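Local coordinates for protein ribosomal RNA small subunit methyltransferase E (Thermotoga maritima, PDB 1Z85) that probably methylates the N3 position of a specific uridine in 16S ribosomal RNA, using S-adenosyl-L-methionine as methyl donor, at residues I60-S63 with A69-K72. Numbering follows the deposited sequence.
Sequences ILKS and AAAK
Lys62 and Ser63 both turn their backbone N-H groups to the carbonyl oxygen of Ala70. The bond from Lys62 N to Ala70 O measures 3.0 Å. That from Ser63 N to the same Ala70 O is slightly longer, at 3.2 Å. Both donors lie in the plane of that carbonyl, and the one oxygen accepts both bonds. Ala70 N answers with a bond to Ser63 O. At the other end Ile60 and Lys72 form an antiparallel hydrogen-bonded pair, in which Lys72 N reaches Ile60 O at 2.8 Å; between that pair and the bulge, Leu61 and Ala71 form a non-hydrogen-bonded pair with CA atoms 4.0 Å apart. Two residues opposite one make this a classic beta bulge, with Lys62 (psi -58°) as the residue that leaves the usual strand conformation. It lies in the hairpin of strands 55-64 and 69-78, within the PUA-related domain of this RsmE-family protein, and the two segments run at 138° to each other. Apolar contact gathers on the buried face. The end of the Leu61 side chain comes nearer to residues 69-72 than its CB direction suggests, and its CD1 lies 4.3 Å from Ala69 CB and 4.4 Å from Ala71 CB, a loose bridge between the two methyls. Phe28 of strand 25-28 touches both alanines, and Ile47 packs on Ala71. On the other face the aliphatic part of Lys62 lies across residues 69-72. Its chain bends at chi3 (-51°), setting CE 4.0 Å from Ala70 CB, while CD passes Lys72 CB at 4.1 Å. Beyond CE, NZ forms a salt bridge with Glu25, tying the bulge residue to strand 25-28, on the far side of strand 69-78. The Lys72 chain instead leads away from residues 60-63.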
ATOM      1  N   ILE B  60      29.675  10.841  19.257  1.00 45.57           N
ATOM      2  CA  ILE B  60      29.927  10.017  20.432  1.00 46.62           C
ATOM      3  C   ILE B  60      28.970  10.453  21.548  1.00 46.76           C
ATOM      4  O   ILE B  60      28.967  11.611  21.960  1.00 46.61           O
ATOM      5  CB  ILE B  60      31.387  10.129  20.909  1.00 45.45           C
ATOM      6  CG1 ILE B  60      32.345   9.944  19.720  1.00 42.54           C
ATOM      7  CG2 ILE B  60      31.640   9.111  22.036  1.00 47.47           C
ATOM      8  CD1 ILE B  60      33.808   9.677  20.098  1.00 49.54           C
ATOM      9  N   LEU B  61      28.157   9.516  22.023  1.00 48.47           N
ATOM     10  CA  LEU B  61      27.179   9.786  23.083  1.00 49.37           C
ATOM     11  C   LEU B  61      27.915  10.156  24.367  1.00 50.32           C
ATOM     12  O   LEU B  61      28.863   9.459  24.753  1.00 49.53           O
ATOM     13  CB  LEU B  61      26.270   8.558  23.298  1.00 49.28           C
ATOM     14  CG  LEU B  61      25.029   8.656  24.201  1.00 49.39           C
ATOM     15  CD1 LEU B  61      24.105   9.791  23.766  1.00 49.70           C
ATOM     16  CD2 LEU B  61      24.239   7.335  24.223  1.00 49.93           C
ATOM     17  N   LYS B  62      27.514  11.266  24.997  1.00 51.09           N
ATOM     18  CA  LYS B  62      28.112  11.700  26.277  1.00 52.14           C
ATOM     19  C   LYS B  62      27.131  11.447  27.416  1.00 50.53           C
ATOM     20  O   LYS B  62      27.458  10.750  28.373  1.00 51.71           O
ATOM     21  CB  LYS B  62      28.480  13.194  26.275  1.00 52.20           C
ATOM     22  CG  LYS B  62      29.397  13.672  25.142  1.00 54.80           C
ATOM     23  CD  LYS B  62      29.533  15.219  25.127  1.00 54.77           C
ATOM     24  CE  LYS B  62      28.162  15.946  25.158  1.00 55.97           C
ATOM     25  NZ  LYS B  62      28.174  17.333  24.585  1.00 55.06           N
ATOM     26  N   SER B  63      25.939  12.038  27.298  1.00 48.26           N
ATOM     27  CA  SER B  63      24.891  11.947  28.308  1.00 46.70           C
ATOM     28  C   SER B  63      23.699  11.214  27.723  1.00 45.01           C
ATOM     29  O   SER B  63      23.304  11.461  26.592  1.00 43.92           O
ATOM     30  CB  SER B  63      24.437  13.347  28.770  1.00 46.50           C
ATOM     31  OG  SER B  63      23.002  13.478  28.779  1.00 53.59           O
ATOM     32  N   ALA B  69      19.329  13.788  26.069  1.00 46.16           N
ATOM     33  CA  ALA B  69      20.672  13.246  25.777  1.00 43.42           C
ATOM     34  C   ALA B  69      21.482  14.239  24.936  1.00 42.12           C
ATOM     35  O   ALA B  69      20.948  15.225  24.440  1.00 41.81           O
ATOM     36  CB  ALA B  69      20.565  11.908  25.064  1.00 43.56           C
ATOM     37  N   ALA B  70      22.777  13.985  24.805  1.00 43.35           N
ATOM     38  CA  ALA B  70      23.688  14.859  24.045  1.00 42.52           C
ATOM     39  C   ALA B  70      24.870  14.038  23.597  1.00 41.15           C
ATOM     40  O   ALA B  70      25.374  13.204  24.351  1.00 40.44           O
ATOM     41  CB  ALA B  70      24.183  16.049  24.897  1.00 43.01           C
ATOM     42  N   ALA B  71      25.317  14.289  22.379  1.00 40.00           N
ATOM     43  CA  ALA B  71      26.431  13.556  21.812  1.00 40.43           C
ATOM     44  C   ALA B  71      27.339  14.543  21.118  1.00 40.20           C
ATOM     45  O   ALA B  71      26.863  15.534  20.563  1.00 39.72           O
ATOM     46  CB  ALA B  71      25.926  12.496  20.829  1.00 40.77           C
ATOM     47  N   LYS B  72      28.641  14.271  21.160  1.00 39.99           N
ATOM     48  CA  LYS B  72      29.622  15.142  20.546  1.00 41.41           C
ATOM     49  C   LYS B  72      29.719  14.764  19.059  1.00 41.47           C
ATOM     50  O   LYS B  72      29.815  13.574  18.711  1.00 41.92           O
ATOM     51  CB  LYS B  72      30.977  14.959  21.249  1.00 41.43           C
ATOM     52  CG  LYS B  72      31.939  16.103  21.050  1.00 45.64           C
ATOM     53  CD  LYS B  72      32.952  16.185  22.214  1.00 44.87           C
ATOM     54  CE  LYS B  72      33.948  17.308  22.018  1.00 50.99           C
ATOM     55  NZ  LYS B  72      34.336  17.359  20.586  1.00 52.75           N
TER